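Local coordinates for protein deoxyribodipyrimidine photo-lyase (Oryza sativa Japonica Group, PDB 3UMV) that repairs ultraviolet-damaged DNA by using light and a bound FAD to split cyclobutane pyrimidine dimers back into separate pyrimidine bases, at residues Lys194-Asp197 against Glu198-Glu202; Phe316-Glu319 against Leu320-Arg324; His392-Met395 against Arg396-Trp399. All coordinates share one frame; numbering follows the deposited sequence. Where two conformers were deposited one is given.

Contact 1 (Lys194-Asp197 against Glu198-Glu202); sequences KVMD and EYLVE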
# COMPACT_ATOMS: atom_id res chain seq x y z
N LYS A 194 15.23 -2.04 -17.93
CA LYS A 194 16.68 -2.11 -18.11
C LYS A 194 17.45 -2.71 -16.93
O LYS A 194 18.53 -3.29 -17.10
CB LYS A 194 17.24 -0.72 -18.40
CG LYS A 194 16.85 -0.16 -19.75
CD LYS A 194 17.38 1.25 -19.90
CE LYS A 194 17.00 1.85 -21.23
NZ LYS A 194 17.51 3.25 -21.32
N VAL A 195 16.91 -2.54 -15.73
CA VAL A 195 17.58 -3.01 -14.53
C VAL A 195 16.78 -4.09 -13.81
O VAL A 195 17.11 -4.48 -12.69
CB VAL A 195 17.83 -1.84 -13.54
CG1 VAL A 195 18.76 -0.81 -14.14
CG2 VAL A 195 16.52 -1.19 -13.13
N MET A 196 15.73 -4.59 -14.46
CA MET A 196 14.87 -5.56 -13.82
C MET A 196 15.63 -6.83 -13.48
O MET A 196 15.47 -7.37 -12.38
CB MET A 196 13.64 -5.89 -14.68
CG MET A 196 12.56 -6.66 -13.94
SD MET A 196 11.81 -5.79 -12.52
CE MET A 196 11.35 -4.22 -13.25
N ASP A 197 16.48 -7.30 -14.39
CA ASP A 197 17.26 -8.51 -14.14
C ASP A 197 18.21 -8.36 -12.94
O ASP A 197 18.49 -9.32 -12.23
CB ASP A 197 18.03 -8.95 -15.40
CG ASP A 197 17.12 -9.51 -16.48
OD1 ASP A 197 15.98 -9.91 -16.16
OD2 ASP A 197 17.56 -9.56 -17.65
N GLU A 198 18.66 -7.14 -12.70
CA GLU A 198 19.54 -6.86 -11.58
C GLU A 198 18.85 -6.87 -10.21
O GLU A 198 19.49 -7.16 -9.20
CB GLU A 198 20.26 -5.52 -11.79
CG GLU A 198 21.15 -5.09 -10.64
CD GLU A 198 21.99 -3.87 -10.97
OE1 GLU A 198 21.76 -3.24 -12.02
OE2 GLU A 198 22.89 -3.53 -10.16
N TYR A 199 17.55 -6.55 -10.18
CA TYR A 199 16.83 -6.41 -8.91
C TYR A 199 15.79 -7.49 -8.61
O TYR A 199 15.49 -7.76 -7.44
CB TYR A 199 16.18 -5.03 -8.82
CG TYR A 199 17.20 -3.93 -8.73
CD1 TYR A 199 17.85 -3.66 -7.54
CD2 TYR A 199 17.55 -3.18 -9.85
CE1 TYR A 199 18.79 -2.68 -7.45
CE2 TYR A 199 18.50 -2.17 -9.76
CZ TYR A 199 19.11 -1.93 -8.55
OH TYR A 199 20.06 -0.95 -8.43
N LEU A 200 15.25 -8.10 -9.66
CA LEU A 200 14.29 -9.18 -9.46
C LEU A 200 15.02 -10.50 -9.23
O LEU A 200 15.13 -11.34 -10.13
CB LEU A 200 13.32 -9.28 -10.63
CG LEU A 200 12.19 -10.30 -10.45
CD1 LEU A 200 11.48 -10.09 -9.11
CD2 LEU A 200 11.19 -10.17 -11.60
N VAL A 201 15.52 -10.66 -8.01
CA VAL A 201 16.39 -11.76 -7.61
C VAL A 201 15.85 -12.39 -6.34
O VAL A 201 14.99 -11.82 -5.66
CB VAL A 201 17.83 -11.26 -7.36
CG1 VAL A 201 18.34 -10.54 -8.59
CG2 VAL A 201 17.88 -10.33 -6.16
N GLU A 202 16.34 -13.57 -6.00
CA GLU A 202 15.86 -14.26 -4.81
C GLU A 202 16.35 -13.58 -3.54
O GLU A 202 17.32 -12.82 -3.56
CB GLU A 202 16.29 -15.74 -4.83
CG GLU A 202 15.18 -16.70 -5.31
CD GLU A 202 13.96 -16.72 -4.39
OE1 GLU A 202 12.94 -17.36 -4.76
OE2 GLU A 202 14.01 -16.11 -3.30
O HOH W 1 21.16 -3.77 -15.00
O HOH W 2 19.43 -5.88 -15.23
O HOH W 3 17.60 -11.95 -12.49
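V195 with Y199 and M196 with L200 form two local, four-residue contacts along a short helical turn, residues 196-199, between helices 185-193 and 222-231 in the chain, at the surface of the fold, within the DNA photolyase family region. The side chains of V195 and Y199 lie alongside each other and point the same way. V195 CB sits in the plane of the tyrosine ring at its edge, 3.9 Å from Y199 CE2. The ring reaches this place because CG of Y199 stands beside its backbone N (chi1 -67°), while CG of E198 lies above one ring face, offset toward the rim. In the other pair, M196 SD comes 4.2 Å from L200 CB, a light apolar contact; L200 also packs on helix 295-305. The backbone is that of a helix that starts and stops at once: V195 holds the N-cap position, and its O receives only weak bonds from the N atoms of E198 and Y199. M196 O is better satisfied. L200 N meets it at 2.8 Å and nearly straight (164°), whereas Y199 N approaches from above the carbonyl plane at 3.1 Å. L200 leaves helical geometry as the centre of an inverse gamma turn, with a weak bond from V201 N to Y199 O. A water donates to E198 OE1 at 3.1 Å and weakly to K194 O, while E198 OE2 is bonded to H22.

Contact 2 (Phe316-Glu319 against Leu320-Arg324); sequences FLEE and LVVRR. With FAD (flavin-adenine dinucleotide), chain I.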
# COMPACT_ATOMS: atom_id res chain seq x y z
N PHE A 316 -0.02 -9.48 -15.44
CA PHE A 316 0.07 -9.43 -13.98
C PHE A 316 1.31 -8.65 -13.52
O PHE A 316 1.21 -7.73 -12.71
CB PHE A 316 0.08 -10.84 -13.41
CG PHE A 316 0.21 -10.90 -11.91
CD1 PHE A 316 1.29 -11.53 -11.32
CD2 PHE A 316 -0.76 -10.33 -11.09
CE1 PHE A 316 1.42 -11.61 -9.94
CE2 PHE A 316 -0.64 -10.40 -9.70
CZ PHE A 316 0.46 -11.04 -9.13
N LEU A 317 2.48 -9.02 -14.04
CA LEU A 317 3.73 -8.34 -13.73
C LEU A 317 3.70 -6.84 -14.08
O LEU A 317 4.32 -6.03 -13.40
CB LEU A 317 4.90 -9.04 -14.44
CG LEU A 317 5.36 -10.36 -13.80
CD1 LEU A 317 6.25 -11.16 -14.76
CD2 LEU A 317 6.05 -10.10 -12.47
N GLU A 318 2.99 -6.47 -15.15
CA GLU A 318 2.84 -5.06 -15.51
C GLU A 318 2.11 -4.27 -14.40
O GLU A 318 2.52 -3.16 -14.01
CB GLU A 318 2.13 -4.92 -16.86
CG GLU A 318 1.68 -3.50 -17.24
CD GLU A 318 2.84 -2.54 -17.53
OE1 GLU A 318 2.62 -1.31 -17.49
OE2 GLU A 318 3.97 -3.02 -17.80
N GLU A 319 1.05 -4.85 -13.86
CA GLU A 319 0.28 -4.17 -12.81
C GLU A 319 1.04 -4.26 -11.49
O GLU A 319 1.18 -3.26 -10.76
CB GLU A 319 -1.13 -4.77 -12.68
CG GLU A 319 -1.88 -4.91 -14.01
CD GLU A 319 -2.21 -3.57 -14.65
OE1 GLU A 319 -2.78 -2.69 -13.97
OE2 GLU A 319 -1.89 -3.40 -15.85
N LEU A 320 1.58 -5.44 -11.20
CA LEU A 320 2.22 -5.68 -9.92
C LEU A 320 3.51 -4.87 -9.72
O LEU A 320 3.79 -4.44 -8.61
CB LEU A 320 2.53 -7.17 -9.77
CG LEU A 320 3.35 -7.56 -8.54
CD1 LEU A 320 2.51 -7.43 -7.30
CD2 LEU A 320 3.86 -8.98 -8.69
N VAL A 321 4.30 -4.70 -10.78
CA VAL A 321 5.61 -4.05 -10.67
C VAL A 321 5.60 -2.66 -11.27
O VAL A 321 5.81 -1.67 -10.57
CB VAL A 321 6.73 -4.90 -11.31
CG1 VAL A 321 8.06 -4.13 -11.31
CG2 VAL A 321 6.85 -6.24 -10.58
N VAL A 322 5.32 -2.56 -12.56
CA VAL A 322 5.37 -1.25 -13.19
C VAL A 322 4.35 -0.24 -12.64
O VAL A 322 4.73 0.86 -12.25
CB VAL A 322 5.26 -1.36 -14.72
CG1 VAL A 322 4.98 0.00 -15.31
CG2 VAL A 322 6.57 -1.91 -15.28
N ARG A 323 3.08 -0.61 -12.61
CA ARG A 323 2.07 0.33 -12.17
C ARG A 323 2.23 0.66 -10.68
O ARG A 323 2.27 1.83 -10.30
CB ARG A 323 0.66 -0.19 -12.48
CG ARG A 323 0.39 -0.35 -13.96
CD ARG A 323 -0.97 0.24 -14.32
NE ARG A 323 -0.98 1.69 -14.15
CZ ARG A 323 -0.85 2.56 -15.15
NH1 ARG A 323 -0.87 3.87 -14.92
NH2 ARG A 323 -0.71 2.11 -16.39
N ARG A 324 2.34 -0.37 -9.85
CA ARG A 324 2.42 -0.16 -8.41
C ARG A 324 3.64 0.70 -8.10
O ARG A 324 3.55 1.68 -7.35
CB ARG A 324 2.51 -1.48 -7.64
CG ARG A 324 2.66 -1.27 -6.13
CD ARG A 324 2.80 -2.60 -5.42
NE ARG A 324 3.84 -3.38 -6.08
CZ ARG A 324 5.15 -3.25 -5.89
NH1 ARG A 324 5.63 -2.38 -4.99
NH2 ARG A 324 5.98 -4.00 -6.60
PA FAD I . -4.75 -7.26 -9.36
O1A FAD I . -5.39 -6.95 -10.68
O2A FAD I . -4.64 -8.73 -9.06
O5B FAD I . -3.32 -6.55 -9.32
C5B FAD I . -2.23 -7.10 -8.62
C4B FAD I . -1.41 -5.99 -7.96
O4B FAD I . -0.93 -5.05 -8.91
C3B FAD I . -2.24 -5.17 -7.00
O3B FAD I . -2.33 -5.78 -5.73
C2B FAD I . -1.45 -3.89 -6.94
O2B FAD I . -0.30 -4.09 -6.14
C1B FAD I . -0.98 -3.75 -8.37
N9A FAD I . -1.89 -2.90 -9.14
C8A FAD I . -2.95 -3.29 -9.91
N7A FAD I . -3.51 -2.17 -10.45
C5A FAD I . -2.82 -1.08 -10.01
C6A FAD I . -2.93 0.30 -10.22
N6A FAD I . -3.80 0.81 -11.09
N1A FAD I . -2.04 1.16 -9.62
C2A FAD I . -1.04 0.66 -8.81
N3A FAD I . -0.94 -0.70 -8.59
C4A FAD I . -1.80 -1.54 -9.19
N1 FAD I . -4.66 0.25 -5.15
C2 FAD I . -4.28 0.05 -3.86
O2 FAD I . -3.41 -0.80 -3.65
N3 FAD I . -4.83 0.80 -2.84
C4 FAD I . -5.79 1.75 -3.11
O4 FAD I . -6.29 2.42 -2.19
C4X FAD I . -6.17 1.96 -4.43
N5 FAD I . -7.13 2.88 -4.76
C5X FAD I . -7.48 3.09 -6.09
C6 FAD I . -8.43 4.05 -6.42
C7 FAD I . -8.79 4.26 -7.75
C7M FAD I . -9.81 5.31 -8.09
C8 FAD I . -8.19 3.48 -8.75
C8M FAD I . -8.53 3.65 -10.20
C9 FAD I . -7.25 2.52 -8.41
C9A FAD I . -6.89 2.33 -7.08
N10 FAD I . -5.96 1.36 -6.75
C10 FAD I . -5.61 1.20 -5.44
C1' FAD I . -5.29 0.49 -7.81
C2' FAD I . -6.04 -0.85 -8.10
O2' FAD I . -7.45 -0.70 -8.33
C3' FAD I . -5.85 -1.92 -7.02
O3' FAD I . -4.49 -2.06 -6.74
C4' FAD I . -6.40 -3.29 -7.42
O4' FAD I . -7.79 -3.19 -7.70
C5' FAD I . -6.14 -4.26 -6.27
O5' FAD I . -6.81 -5.50 -6.37
P FAD I . -5.97 -6.82 -6.68
O1P FAD I . -4.79 -6.95 -5.73
O2P FAD I . -6.89 -8.02 -6.64
O3P FAD I . -5.56 -6.46 -8.20
O HOH W 4 0.39 -0.16 -18.15
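OE1 of E318 is gripped by a water that donates at 2.6 Å and reaches weakly to NH2 of R323, and by a salt bridge from R189 of helix 185-193. The same carboxylate lies across V322, with OE1 3.5 Å from V322 CG1; CG anti to the backbone N (chi1 169°) and a bend at chi2 turn the charged end toward V322, one turn on. Two residues earlier, F316 and L320 meet obliquely: L320 CB lies over one face of the phenyl ring, and L320 CD2 is 3.8 Å from F316 CE1. On the other side of the ring, CE2 is 3.8 Å from C5B of the FAD ribose. Regular i to i+4 bonding, as from L320 N to F316 O, 2.8 Å long and nearly straight at 164°, holds up to V321 N to L317 O. It then widens into a pi-type turn over 320-323, a local expansion of helix 310-333 where it faces the cofactor: R323 N reaches back five residues to E318 O at 3.0 Å, and R324 N does the same to E319 O. L320 O accepts from the R324 side chain, whose NE bonds to it at 2.7 Å and whose NH2 adds a weak second bond. A bend at chi3 (50°) makes this return possible and brings the guanidinium edge near the FAD ribose oxygen O2B. The backbone itself lines the adenosine, with R324 CA 3.4 Å from FAD N3A. E319 turns its CB to the adenine at C8A, and its OE2 has a weak, long ion pair with R272.

Contact 3 (His392-Met395 against Arg396-Trp399); sequences HGFM and RMYW. With FAD (flavin-adenine dinucleotide), chain I; URE (urea), chain J.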
# COMPACT_ATOMS: atom_id res chain seq x y z
N HIS A 392 -13.90 -3.60 -7.06
CA HIS A 392 -13.25 -4.18 -8.22
C HIS A 392 -12.43 -3.14 -8.97
O HIS A 392 -12.89 -2.01 -9.21
CB HIS A 392 -14.29 -4.80 -9.16
CG HIS A 392 -13.67 -5.46 -10.34
ND1 HIS A 392 -13.38 -6.81 -10.37
CD2 HIS A 392 -13.26 -4.96 -11.53
CE1 HIS A 392 -12.81 -7.11 -11.53
NE2 HIS A 392 -12.74 -6.01 -12.25
N GLY A 393 -11.21 -3.52 -9.36
CA GLY A 393 -10.26 -2.59 -9.94
C GLY A 393 -10.79 -1.81 -11.13
O GLY A 393 -10.52 -0.61 -11.28
N PHE A 394 -11.55 -2.47 -12.00
CA PHE A 394 -12.11 -1.76 -13.13
C PHE A 394 -13.15 -0.75 -12.63
O PHE A 394 -13.20 0.38 -13.09
CB PHE A 394 -12.74 -2.71 -14.15
CG PHE A 394 -13.26 -2.01 -15.36
CD1 PHE A 394 -12.44 -1.79 -16.46
CD2 PHE A 394 -14.56 -1.51 -15.39
CE1 PHE A 394 -12.92 -1.13 -17.57
CE2 PHE A 394 -15.04 -0.85 -16.50
CZ PHE A 394 -14.21 -0.65 -17.59
N MET A 395 -13.97 -1.17 -11.67
CA MET A 395 -15.00 -0.27 -11.13
C MET A 395 -14.40 0.96 -10.40
O MET A 395 -15.04 2.01 -10.37
CB MET A 395 -16.01 -0.99 -10.23
CG MET A 395 -17.00 -1.90 -10.99
SD MET A 395 -17.62 -1.21 -12.54
CE MET A 395 -18.44 0.26 -11.93
N ARG A 396 -13.19 0.86 -9.84
CA ARG A 396 -12.56 2.03 -9.20
C ARG A 396 -12.38 3.21 -10.15
O ARG A 396 -12.59 4.38 -9.76
CB ARG A 396 -11.23 1.66 -8.53
CG ARG A 396 -11.38 0.69 -7.38
CD ARG A 396 -10.12 0.62 -6.54
NE ARG A 396 -10.04 -0.66 -5.83
CZ ARG A 396 -9.35 -0.85 -4.71
NH1 ARG A 396 -8.72 0.16 -4.15
NH2 ARG A 396 -9.32 -2.05 -4.14
N MET A 397 -12.03 2.91 -11.41
CA MET A 397 -11.88 3.95 -12.43
C MET A 397 -13.22 4.64 -12.72
O MET A 397 -13.31 5.86 -12.72
CB MET A 397 -11.30 3.36 -13.72
CG MET A 397 -9.92 2.77 -13.54
SD MET A 397 -9.24 2.11 -15.09
CE MET A 397 -10.00 0.51 -15.12
N TYR A 398 -14.26 3.84 -12.98
CA TYR A 398 -15.60 4.35 -13.22
C TYR A 398 -16.09 5.17 -12.03
O TYR A 398 -16.54 6.30 -12.18
CB TYR A 398 -16.55 3.17 -13.46
CG TYR A 398 -17.98 3.57 -13.75
CD1 TYR A 398 -18.93 3.65 -12.74
CD2 TYR A 398 -18.37 3.88 -15.05
CE1 TYR A 398 -20.26 4.01 -13.03
CE2 TYR A 398 -19.67 4.25 -15.34
CZ TYR A 398 -20.60 4.32 -14.34
OH TYR A 398 -21.89 4.69 -14.66
N TRP A 399 -15.95 4.60 -10.84
CA TRP A 399 -16.40 5.19 -9.58
C TRP A 399 -15.81 6.58 -9.37
O TRP A 399 -16.53 7.55 -9.09
CB TRP A 399 -16.00 4.26 -8.45
CG TRP A 399 -16.19 4.77 -7.07
CD1 TRP A 399 -17.33 4.76 -6.33
CD2 TRP A 399 -15.17 5.32 -6.23
NE1 TRP A 399 -17.09 5.29 -5.09
CE2 TRP A 399 -15.78 5.65 -5.00
CE3 TRP A 399 -13.80 5.57 -6.40
CZ2 TRP A 399 -15.07 6.22 -3.95
CZ3 TRP A 399 -13.11 6.14 -5.35
CH2 TRP A 399 -13.73 6.45 -4.15
PA FAD I . -4.75 -7.26 -9.36
O1A FAD I . -5.39 -6.95 -10.68
O2A FAD I . -4.64 -8.73 -9.06
O5B FAD I . -3.32 -6.55 -9.32
C5B FAD I . -2.23 -7.10 -8.62
C4B FAD I . -1.41 -5.99 -7.96
O4B FAD I . -0.93 -5.05 -8.91
C3B FAD I . -2.24 -5.17 -7.00
O3B FAD I . -2.33 -5.78 -5.73
C2B FAD I . -1.45 -3.89 -6.94
O2B FAD I . -0.30 -4.09 -6.14
C1B FAD I . -0.98 -3.75 -8.37
N9A FAD I . -1.89 -2.90 -9.14
C8A FAD I . -2.95 -3.29 -9.91
N7A FAD I . -3.51 -2.17 -10.45
C5A FAD I . -2.82 -1.08 -10.01
C6A FAD I . -2.93 0.30 -10.22
N6A FAD I . -3.80 0.81 -11.09
N1A FAD I . -2.04 1.16 -9.62
C2A FAD I . -1.04 0.66 -8.81
N3A FAD I . -0.94 -0.70 -8.59
C4A FAD I . -1.80 -1.54 -9.19
N1 FAD I . -4.66 0.25 -5.15
C2 FAD I . -4.28 0.05 -3.86
O2 FAD I . -3.41 -0.80 -3.65
N3 FAD I . -4.83 0.80 -2.84
C4 FAD I . -5.79 1.75 -3.11
O4 FAD I . -6.29 2.42 -2.19
C4X FAD I . -6.17 1.96 -4.43
N5 FAD I . -7.13 2.88 -4.76
C5X FAD I . -7.48 3.09 -6.09
C6 FAD I . -8.43 4.05 -6.42
C7 FAD I . -8.79 4.26 -7.75
C7M FAD I . -9.81 5.31 -8.09
C8 FAD I . -8.19 3.48 -8.75
C8M FAD I . -8.53 3.65 -10.20
C9 FAD I . -7.25 2.52 -8.41
C9A FAD I . -6.89 2.33 -7.08
N10 FAD I . -5.96 1.36 -6.75
C10 FAD I . -5.61 1.20 -5.44
C1' FAD I . -5.29 0.49 -7.81
C2' FAD I . -6.04 -0.85 -8.10
O2' FAD I . -7.45 -0.70 -8.33
C3' FAD I . -5.85 -1.92 -7.02
O3' FAD I . -4.49 -2.06 -6.74
C4' FAD I . -6.40 -3.29 -7.42
O4' FAD I . -7.79 -3.19 -7.70
C5' FAD I . -6.14 -4.26 -6.27
O5' FAD I . -6.81 -5.50 -6.37
P FAD I . -5.97 -6.82 -6.68
O1P FAD I . -4.79 -6.95 -5.73
O2P FAD I . -6.89 -8.02 -6.64
O3P FAD I . -5.56 -6.46 -8.20
C URE J . -13.05 -7.66 -6.01
O URE J . -13.77 -6.72 -5.69
N1 URE J . -13.44 -8.51 -6.94
N2 URE J . -11.97 -7.92 -5.32
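The guanidinium of R396 has FAD O2' over one face and flavin O4 at its edge, close to its plane, while its NH1 reaches 3.1 Å from the flavin atom C4X and 3.2 Å from N5. The indole of W399 is met at its edge by the flavin methyl C7M and, in plane, by R396 O. The H392 ring has F394 CB and the N of M395 in plane at its edge, as well as N1 of a bound urea. Between turns, the methionine methyls do the touching. M397 CE comes obliquely to the F394 ring, 3.6 Å from CD1, the two side chains crossing at about a right angle. M395 CE lies 3.5 Å from Y398 CD1, its chain folded back at chi2 and chi3 to run alongside the tyrosine. R396 reaches the flavin on a chain extended from CG to NE and is fixed there by a salt bridge of NH2 to D427 and a bond of NE to M391 O. With no side chain at G393, its CA comes 3.4 Å from FAD O4'. The straightest backbone bond is W399 N to M395 O (2.8 Å, 164°). W399 is predicted to carry electrons as a tryptophanyl radical, as is W378, whose ring it meets nearly parallel. Helix 393-405 sets M395, Y398 and W399 against helix 376-388, W399 also against 410-424, and F394 and Y398 against helix 463-469.

In the fold
Three helical contacts illustrate how place in the fold goes with different local chemistry. Contact 1 is a surface turn with bridging waters within it and polar ties outward, such as E198 to H22; contacts 2 and 3 are buried and belong to different helices, 310-333 and 393-405, that both touch FAD. Contact 2 meets the adenosine half through backbone, the F316 ring and the R324 side chain; contact 3 meets the flavin and its ribityl chain with an arginine, a glycine and a methionine, and also presents a tryptophan. Contacts 1 and 2 touch, M196 CE lying 3.8 Å from V321 CG1, so the surface turn packs on the cofactor-binding helix. Contacts 2 and 3 do not touch.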